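Local coordinates for protein transcription termination factor FttA (Pyrococcus horikoshii, PDB 3AF6) that probably terminates transcription throughout the genome by cleaving nascent RNA at the exit channel of RNA polymerase, with two zinc ions in its nuclease site, at residues L205-D210 with L353-G358; G263-L268 with K314-H319; P277-P282 with I335-H340. All blocks are in the same frame, centred on the assembly; numbering follows the deposited sequence.

All three contacts lie in the metallo-beta-lactamase part of the chain. Contacts 1 and 3 join its two beta sheets, with centres about 14 Å apart. Their strands 349-355 and 335-341 are neighbours in one sheet, where His354 O lies 2.7 Å from Arg336 N, probably a hydrogen bond. Contact 2, about 16 Å from contact 3 between centres, sets a turn against a helix; His319 O lies 3.0 Å from Ile278 N, probably bonding that helix end to strand 278-280. The zinc site is closest to contacts 2 and 3, the side chains of Leu265 and Thr280 being about 14 and 12 Å from a zinc ion; contact 1 lies away from it.

Contact 1 of 3, residues L205-D210 with L353-G358; sequences LLVQTD and LHIGNG
The hydroxyl of Thr209 and its methyl do separate work. OG1 is gripped by the backbone N of Glu211 and of Ser212, in the connection to strand 213-216, and by the carboxylate of Asp334. With OG1 so placed (chi1 70°), CG2 lies beside the backbone N and faces the second segment, where it meets Ile355 CG2 at 4.0 Å, the two side chains crossing obliquely.

Two residues back along the strand, Val207 uses both methyls. CG2 meets Leu353 CD1 tip to tip at 4.0 Å, while CG1 comes to 4.2 Å from Ile355 CD1. Ile355 thus divides its two branches between two residues, CG2 on Thr209 and CD1 on Val207.

The pairing is of side chains alone: CA atoms are 9.6 Å apart for Val207 and Leu353, and 8.8 Å for Thr209 and Ile355, too far for backbone bonding. The 10.7 Å between the strand axes gives the same reading; the strands run 17° from parallel. Ile191 and Ile189 of strand 189-193 extend the apolar layer. Such face-to-face packing of two sheets is the core of the alpha-beta/beta-alpha sandwich of the metallo-beta-lactamase fold.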
loop_
_atom_site.group_PDB
_atom_site.type_symbol
_atom_site.label_atom_id
_atom_site.label_comp_id
_atom_site.label_asym_id
_atom_site.label_seq_id
_atom_site.Cartn_x
_atom_site.Cartn_y
_atom_site.Cartn_z
ATOM N N LEU A 205 -2.022 1.407 15.469
ATOM C CA LEU A 205 -2.588 0.501 16.453
ATOM C C LEU A 205 -1.529 -0.480 16.936
ATOM O O LEU A 205 -0.910 -1.200 16.142
ATOM C CB LEU A 205 -3.780 -0.220 15.822
ATOM C CG LEU A 205 -4.655 -1.197 16.595
ATOM C CD1 LEU A 205 -6.000 -1.276 15.903
ATOM C CD2 LEU A 205 -4.008 -2.572 16.645
ATOM N N LEU A 206 -1.319 -0.485 18.248
ATOM C CA LEU A 206 -0.323 -1.338 18.861
ATOM C C LEU A 206 -0.966 -2.586 19.418
ATOM O O LEU A 206 -1.871 -2.498 20.247
ATOM C CB LEU A 206 0.386 -0.584 19.988
ATOM C CG LEU A 206 1.476 -1.339 20.750
ATOM C CD1 LEU A 206 2.637 -1.695 19.808
ATOM C CD2 LEU A 206 1.974 -0.458 21.885
ATOM N N VAL A 207 -0.504 -3.746 18.955
ATOM C CA VAL A 207 -1.038 -5.021 19.438
ATOM C C VAL A 207 -0.042 -5.599 20.424
ATOM O O VAL A 207 1.143 -5.687 20.117
ATOM C CB VAL A 207 -1.254 -6.048 18.289
ATOM C CG1 VAL A 207 -1.775 -7.348 18.858
ATOM C CG2 VAL A 207 -2.234 -5.493 17.266
ATOM N N GLN A 208 -0.525 -5.990 21.602
ATOM C CA GLN A 208 0.343 -6.541 22.639
ATOM C C GLN A 208 -0.056 -7.915 23.150
ATOM O O GLN A 208 -1.247 -8.256 23.215
ATOM C CB GLN A 208 0.362 -5.643 23.883
ATOM C CG GLN A 208 0.481 -4.158 23.663
ATOM C CD GLN A 208 0.195 -3.391 24.940
ATOM O OE1 GLN A 208 0.765 -3.675 25.986
ATOM N NE2 GLN A 208 -0.694 -2.414 24.857
ATOM N N THR A 209 0.966 -8.678 23.541
ATOM C CA THR A 209 0.811 -9.981 24.184
ATOM C C THR A 209 2.000 -9.999 25.148
ATOM O O THR A 209 2.876 -9.142 25.059
ATOM C CB THR A 209 0.949 -11.177 23.222
ATOM O OG1 THR A 209 2.313 -11.294 22.799
ATOM C CG2 THR A 209 0.022 -11.021 22.023
ATOM N N ASP A 210 2.033 -10.945 26.074
ATOM C CA ASP A 210 3.155 -11.029 26.996
ATOM C C ASP A 210 4.428 -11.454 26.261
ATOM O O ASP A 210 5.517 -11.454 26.831
ATOM C CB ASP A 210 2.866 -12.028 28.121
ATOM C CG ASP A 210 2.457 -13.410 27.608
ATOM O OD1 ASP A 210 2.808 -14.408 28.273
ATOM O OD2 ASP A 210 1.776 -13.511 26.565
ATOM N N LEU A 353 -4.608 -11.142 12.109
ATOM C CA LEU A 353 -3.631 -11.668 13.039
ATOM C C LEU A 353 -4.162 -12.878 13.782
ATOM O O LEU A 353 -5.171 -12.818 14.491
ATOM C CB LEU A 353 -3.186 -10.590 14.036
ATOM C CG LEU A 353 -2.450 -9.383 13.452
ATOM C CD1 LEU A 353 -1.947 -8.496 14.588
ATOM C CD2 LEU A 353 -1.275 -9.853 12.591
ATOM N N HIS A 354 -3.469 -13.986 13.572
ATOM C CA HIS A 354 -3.778 -15.246 14.215
ATOM C C HIS A 354 -2.819 -15.273 15.408
ATOM O O HIS A 354 -1.618 -15.486 15.230
ATOM C CB HIS A 354 -3.491 -16.386 13.227
ATOM C CG HIS A 354 -3.530 -17.747 13.839
ATOM N ND1 HIS A 354 -4.636 -18.238 14.497
ATOM C CD2 HIS A 354 -2.591 -18.719 13.906
ATOM C CE1 HIS A 354 -4.376 -19.454 14.941
ATOM N NE2 HIS A 354 -3.144 -19.770 14.595
ATOM N N ILE A 355 -3.346 -15.022 16.608
ATOM C CA ILE A 355 -2.530 -14.983 17.826
ATOM C C ILE A 355 -2.631 -16.263 18.650
ATOM O O ILE A 355 -3.727 -16.770 18.896
ATOM C CB ILE A 355 -2.919 -13.790 18.713
ATOM C CG1 ILE A 355 -2.846 -12.503 17.896
ATOM C CG2 ILE A 355 -1.974 -13.697 19.902
ATOM C CD1 ILE A 355 -3.331 -11.276 18.637
ATOM N N GLY A 356 -1.479 -16.762 19.102
ATOM C CA GLY A 356 -1.451 -18.007 19.850
ATOM C C GLY A 356 -1.694 -19.049 18.777
ATOM O O GLY A 356 -1.638 -18.721 17.583
ATOM N N ASN A 357 -1.939 -20.297 19.140
ATOM C CA ASN A 357 -2.224 -21.262 18.090
ATOM C C ASN A 357 -3.709 -21.578 18.170
ATOM O O ASN A 357 -4.106 -22.706 18.453
ATOM C CB ASN A 357 -1.397 -22.536 18.251
ATOM C CG ASN A 357 -1.657 -23.542 17.129
ATOM O OD1 ASN A 357 -1.535 -23.216 15.940
ATOM N ND2 ASN A 357 -2.024 -24.772 17.504
ATOM N N GLY A 358 -4.528 -20.559 17.930
ATOM C CA GLY A 358 -5.966 -20.732 17.984
ATOM C C GLY A 358 -6.555 -20.002 19.170
ATOM O O GLY A 358 -7.744 -20.120 19.461
#

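Contact 2 of 3, residues G263-L268 with K314-H319; sequences GMLPYL and KEVIKH
Apolar packing does all the joining between Pro266 and Leu265 on one side and Val316 on the other. Val316, a single residue of helix 310-319, offers both its methyls: CG2 comes 3.7 Å from Pro266 CB, and CG1 lies 4.3 Å from Leu265 CD2. With CG1 anti to the backbone N (chi1 168°) and CG2 beside it, the fork straddles Leu265 and Pro266. Pro266 presents CB and CA, at the base of its ring, and Leu265 the end of one branch. The closest CA atoms, those of Pro266 and Val316, are only 6.0 Å apart, a close approach of the two backbones. Met288 of helix 282-301 touches both Leu265 and Val316 and widens the same apolar patch.

Among side chains of the two segments, the hydrogen bonding is on helix 310-319. His319 ND1 donates to Glu315 O, 3.0 Å away, with an N-H...O angle of 148°. The oxygen lies near the imidazole plane, but the donor stands 37° out of the carbonyl plane. This bond helps to set the rotation of the ring, which also meets the rings of Phe269 and Phe170.

The ionic pairing is weak: Lys318 NZ and Glu315 OE2 form a long salt bridge at 3.5 Å, one turn apart on the helix, and the same NZ has long, weak ion pairs with Glu163 and Asp166.

The His319 bond therefore ties the last turn to itself, the lysine pairs add only weak links, and apolar packing seats the helix against the turn that follows the zinc ligand His261.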
loop_
_atom_site.group_PDB
_atom_site.type_symbol
_atom_site.label_atom_id
_atom_site.label_comp_id
_atom_site.label_asym_id
_atom_site.label_seq_id
_atom_site.Cartn_x
_atom_site.Cartn_y
_atom_site.Cartn_z
ATOM N N GLY A 263 2.632 7.226 6.618
ATOM C CA GLY A 263 3.369 8.477 6.581
ATOM C C GLY A 263 4.484 8.740 7.583
ATOM O O GLY A 263 5.476 9.383 7.240
ATOM N N MET A 264 4.325 8.280 8.820
ATOM C CA MET A 264 5.351 8.488 9.839
ATOM C C MET A 264 6.367 7.355 9.896
ATOM O O MET A 264 7.358 7.437 10.622
ATOM C CB MET A 264 4.711 8.642 11.224
ATOM C CG MET A 264 4.114 10.008 11.490
ATOM S SD MET A 264 5.385 11.277 11.538
ATOM C CE MET A 264 6.254 10.794 13.017
ATOM N N LEU A 265 6.128 6.301 9.129
ATOM C CA LEU A 265 7.022 5.155 9.140
ATOM C C LEU A 265 8.511 5.499 8.982
ATOM O O LEU A 265 9.338 5.051 9.769
ATOM C CB LEU A 265 6.574 4.154 8.079
ATOM C CG LEU A 265 7.273 2.794 7.986
ATOM C CD1 LEU A 265 7.379 2.110 9.351
ATOM C CD2 LEU A 265 6.471 1.939 7.030
ATOM N N PRO A 266 8.877 6.311 7.974
ATOM C CA PRO A 266 10.307 6.615 7.852
ATOM C C PRO A 266 10.873 7.486 8.991
ATOM O O PRO A 266 12.068 7.431 9.295
ATOM C CB PRO A 266 10.405 7.253 6.468
ATOM C CG PRO A 266 9.071 7.844 6.268
ATOM C CD PRO A 266 8.121 6.844 6.829
ATOM N N TYR A 267 10.007 8.261 9.634
ATOM C CA TYR A 267 10.408 9.104 10.757
ATOM C C TYR A 267 11.100 8.235 11.801
ATOM O O TYR A 267 12.029 8.664 12.491
ATOM C CB TYR A 267 9.172 9.726 11.396
ATOM C CG TYR A 267 9.454 10.721 12.496
ATOM C CD1 TYR A 267 9.680 12.067 12.198
ATOM C CD2 TYR A 267 9.435 10.337 13.838
ATOM C CE1 TYR A 267 9.869 13.005 13.202
ATOM C CE2 TYR A 267 9.623 11.270 14.852
ATOM C CZ TYR A 267 9.837 12.601 14.523
ATOM O OH TYR A 267 10.022 13.541 15.507
ATOM N N LEU A 268 10.623 7.001 11.904
ATOM C CA LEU A 268 11.141 6.039 12.861
ATOM C C LEU A 268 12.616 5.731 12.682
ATOM O O LEU A 268 13.329 5.520 13.663
ATOM C CB LEU A 268 10.322 4.754 12.772
ATOM C CG LEU A 268 9.465 4.352 13.974
ATOM C CD1 LEU A 268 9.015 5.572 14.782
ATOM C CD2 LEU A 268 8.274 3.545 13.454
ATOM N N LYS A 314 14.882 5.207 2.183
ATOM C CA LYS A 314 15.746 4.148 1.675
ATOM C C LYS A 314 15.786 3.050 2.730
ATOM O O LYS A 314 15.893 1.867 2.404
ATOM C CB LYS A 314 17.160 4.684 1.435
ATOM C CG LYS A 314 18.169 3.673 0.861
ATOM C CD LYS A 314 19.599 4.136 1.156
ATOM C CE LYS A 314 20.659 3.372 0.366
ATOM N NZ LYS A 314 20.740 3.812 -1.064
ATOM N N GLU A 315 15.702 3.448 3.996
ATOM C CA GLU A 315 15.707 2.492 5.096
ATOM C C GLU A 315 14.408 1.678 5.122
ATOM O O GLU A 315 14.430 0.472 5.362
ATOM C CB GLU A 315 15.903 3.221 6.431
ATOM C CG GLU A 315 17.334 3.649 6.682
ATOM C CD GLU A 315 18.290 2.471 6.629
ATOM O OE1 GLU A 315 18.014 1.468 7.314
ATOM O OE2 GLU A 315 19.313 2.539 5.906
ATOM N N VAL A 316 13.285 2.349 4.873
ATOM C CA VAL A 316 11.986 1.694 4.843
ATOM C C VAL A 316 12.082 0.537 3.867
ATOM O O VAL A 316 11.726 -0.606 4.180
ATOM C CB VAL A 316 10.881 2.657 4.348
ATOM C CG1 VAL A 316 9.596 1.887 4.032
ATOM C CG2 VAL A 316 10.621 3.723 5.393
ATOM N N ILE A 317 12.577 0.847 2.676
ATOM C CA ILE A 317 12.738 -0.149 1.627
ATOM C C ILE A 317 13.588 -1.311 2.110
ATOM O O ILE A 317 13.190 -2.469 2.009
ATOM C CB ILE A 317 13.403 0.469 0.384
ATOM C CG1 ILE A 317 12.448 1.460 -0.271
ATOM C CG2 ILE A 317 13.799 -0.621 -0.598
ATOM C CD1 ILE A 317 13.090 2.262 -1.378
ATOM N N LYS A 318 14.753 -0.990 2.652
ATOM C CA LYS A 318 15.672 -2.004 3.122
ATOM C C LYS A 318 15.126 -2.869 4.246
ATOM O O LYS A 318 15.638 -3.956 4.489
ATOM C CB LYS A 318 16.985 -1.335 3.543
ATOM C CG LYS A 318 17.769 -0.762 2.356
ATOM C CD LYS A 318 18.943 0.090 2.786
ATOM C CE LYS A 318 19.945 -0.721 3.583
ATOM N NZ LYS A 318 21.069 0.125 4.081
ATOM N N HIS A 319 14.079 -2.399 4.920
ATOM C CA HIS A 319 13.478 -3.144 6.030
ATOM C C HIS A 319 12.135 -3.808 5.705
ATOM O O HIS A 319 11.600 -4.572 6.514
ATOM C CB HIS A 319 13.276 -2.233 7.244
ATOM C CG HIS A 319 14.521 -1.988 8.036
ATOM N ND1 HIS A 319 15.518 -1.131 7.617
ATOM C CD2 HIS A 319 14.927 -2.483 9.231
ATOM C CE1 HIS A 319 16.481 -1.107 8.520
ATOM N NE2 HIS A 319 16.149 -1.919 9.508
#

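Contact 3 of 3, residues P277-P282 with I335-H340; sequences PIYTTP and IRLTLH
The interface between the two sheets of the metallo-beta-lactamase sandwich is crossed here by Tyr279 meeting Leu337 and Thr281 meeting Leu339, strand 278-280 belonging to one sheet and strand 335-341 to the other. Successive CA pairs support this: 9.0 Å between Tyr279 and Leu337, then 7.8 Å between Thr281 and Leu339, so the two chains advance in the same direction and draw together.

At the wider end, Leu337 CD2 lies 3.8 Å from Tyr279 CB and 4.1 Å from Tyr279 CG. The methyl therefore touches the root of the tyrosine, approaching its ring obliquely. Leu337 gets there because its CG is anti to the backbone N (chi1 174°).

At the narrower end Leu339 CD1 does the touching. It lies 3.8 Å from Thr281 CG2, 3.9 Å from Thr281 N and 4.0 Å from Thr280 C, so one methyl rests on both the side chain and the preceding peptide. The CB of Thr280 points away from strand 335-341, and its OG1 bonds to Ile254 O.

Thr281 links packing to helix capping. Its OG1 sits between backbone N and carbonyl carbon (chi1 64°), bonds to Gly347 O and Thr284 OG1, and caps helix 282-301 from the N-cap position; CG2 is left to face Leu339.

Around this pairing, strands 251-253 and 320-322 flank 278-280 in its sheet, Val351 of strand 349-355 packs on both leucines, and helix 164-178 covers Tyr279 through Val174 and Ile178.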
loop_
_atom_site.group_PDB
_atom_site.type_symbol
_atom_site.label_atom_id
_atom_site.label_comp_id
_atom_site.label_asym_id
_atom_site.label_seq_id
_atom_site.Cartn_x
_atom_site.Cartn_y
_atom_site.Cartn_z
ATOM N N PRO A 277 11.377 -5.660 10.947
ATOM C CA PRO A 277 10.686 -5.809 9.659
ATOM C C PRO A 277 9.377 -5.042 9.467
ATOM O O PRO A 277 8.618 -4.828 10.413
ATOM C CB PRO A 277 10.447 -7.308 9.593
ATOM C CG PRO A 277 10.104 -7.616 11.027
ATOM C CD PRO A 277 11.184 -6.861 11.781
ATOM N N ILE A 278 9.116 -4.638 8.229
ATOM C CA ILE A 278 7.863 -3.962 7.894
ATOM C C ILE A 278 7.180 -4.850 6.862
ATOM O O ILE A 278 7.701 -5.025 5.765
ATOM C CB ILE A 278 8.074 -2.606 7.222
ATOM C CG1 ILE A 278 8.919 -1.687 8.104
ATOM C CG2 ILE A 278 6.719 -1.978 6.935
ATOM C CD1 ILE A 278 9.284 -0.378 7.416
ATOM N N TYR A 279 6.027 -5.416 7.203
ATOM C CA TYR A 279 5.317 -6.281 6.264
ATOM C C TYR A 279 4.222 -5.531 5.532
ATOM O O TYR A 279 3.484 -4.760 6.137
ATOM C CB TYR A 279 4.706 -7.468 6.991
ATOM C CG TYR A 279 5.723 -8.340 7.663
ATOM C CD1 TYR A 279 6.053 -8.156 9.013
ATOM C CD2 TYR A 279 6.407 -9.314 6.939
ATOM C CE1 TYR A 279 7.045 -8.924 9.619
ATOM C CE2 TYR A 279 7.396 -10.086 7.528
ATOM C CZ TYR A 279 7.713 -9.887 8.862
ATOM O OH TYR A 279 8.705 -10.643 9.424
ATOM N N THR A 280 4.112 -5.771 4.228
ATOM C CA THR A 280 3.091 -5.124 3.415
ATOM C C THR A 280 3.016 -5.788 2.019
ATOM O O THR A 280 3.900 -6.580 1.669
ATOM C CB THR A 280 3.408 -3.615 3.295
ATOM O OG1 THR A 280 2.269 -2.930 2.774
ATOM C CG2 THR A 280 4.593 -3.383 2.381
ATOM N N THR A 281 1.970 -5.503 1.233
ATOM C CA THR A 281 1.882 -6.093 -0.111
ATOM C C THR A 281 2.881 -5.338 -0.978
ATOM O O THR A 281 3.134 -4.162 -0.747
ATOM C CB THR A 281 0.467 -5.974 -0.749
ATOM O OG1 THR A 281 0.136 -4.599 -0.965
ATOM C CG2 THR A 281 -0.579 -6.607 0.149
ATOM N N PRO A 282 3.466 -6.007 -1.988
ATOM C CA PRO A 282 4.448 -5.348 -2.864
ATOM C C PRO A 282 3.990 -3.988 -3.381
ATOM O O PRO A 282 4.725 -3.005 -3.288
ATOM C CB PRO A 282 4.659 -6.369 -3.979
ATOM C CG PRO A 282 4.470 -7.688 -3.251
ATOM C CD PRO A 282 3.236 -7.402 -2.412
ATOM N N ILE A 335 2.320 -14.828 16.930
ATOM C CA ILE A 335 1.487 -14.070 16.002
ATOM C C ILE A 335 1.726 -14.504 14.572
ATOM O O ILE A 335 2.861 -14.521 14.113
ATOM C CB ILE A 335 1.772 -12.549 16.074
ATOM C CG1 ILE A 335 1.360 -11.992 17.439
ATOM C CG2 ILE A 335 1.021 -11.824 14.961
ATOM C CD1 ILE A 335 1.610 -10.509 17.588
ATOM N N ARG A 336 0.653 -14.845 13.866
ATOM C CA ARG A 336 0.760 -15.253 12.470
ATOM C C ARG A 336 -0.025 -14.287 11.596
ATOM O O ARG A 336 -1.209 -14.022 11.832
ATOM C CB ARG A 336 0.234 -16.669 12.280
ATOM C CG ARG A 336 1.305 -17.660 11.886
ATOM C CD ARG A 336 0.667 -18.904 11.338
ATOM N NE ARG A 336 -0.000 -19.662 12.386
ATOM C CZ ARG A 336 0.644 -20.351 13.321
ATOM N NH1 ARG A 336 1.968 -20.372 13.324
ATOM N NH2 ARG A 336 -0.032 -21.014 14.246
ATOM N N LEU A 337 0.645 -13.773 10.572
ATOM C CA LEU A 337 0.055 -12.797 9.665
ATOM C C LEU A 337 -0.406 -13.309 8.315
ATOM O O LEU A 337 0.215 -14.175 7.706
ATOM C CB LEU A 337 1.051 -11.656 9.423
ATOM C CG LEU A 337 0.671 -10.592 8.387
ATOM C CD1 LEU A 337 -0.440 -9.692 8.930
ATOM C CD2 LEU A 337 1.905 -9.762 8.051
ATOM N N THR A 338 -1.511 -12.741 7.860
ATOM C CA THR A 338 -2.076 -13.041 6.562
ATOM C C THR A 338 -2.732 -11.735 6.143
ATOM O O THR A 338 -3.430 -11.113 6.941
ATOM C CB THR A 338 -3.180 -14.127 6.604
ATOM O OG1 THR A 338 -2.681 -15.312 7.228
ATOM C CG2 THR A 338 -3.619 -14.474 5.179
ATOM N N LEU A 339 -2.490 -11.316 4.906
ATOM C CA LEU A 339 -3.083 -10.094 4.379
ATOM C C LEU A 339 -4.151 -10.486 3.360
ATOM O O LEU A 339 -3.992 -11.466 2.624
ATOM C CB LEU A 339 -2.020 -9.235 3.696
ATOM C CG LEU A 339 -0.858 -8.723 4.543
ATOM C CD1 LEU A 339 0.087 -7.920 3.639
ATOM C CD2 LEU A 339 -1.382 -7.867 5.691
ATOM N N HIS A 340 -5.236 -9.721 3.326
ATOM C CA HIS A 340 -6.334 -9.978 2.407
ATOM C C HIS A 340 -6.716 -8.684 1.705
ATOM O O HIS A 340 -6.426 -7.584 2.189
ATOM C CB HIS A 340 -7.549 -10.527 3.162
ATOM C CG HIS A 340 -7.351 -11.906 3.709
ATOM N ND1 HIS A 340 -7.165 -13.008 2.901
ATOM C CD2 HIS A 340 -7.300 -12.363 4.983
ATOM C CE1 HIS A 340 -7.006 -14.082 3.653
ATOM N NE2 HIS A 340 -7.084 -13.719 4.921
#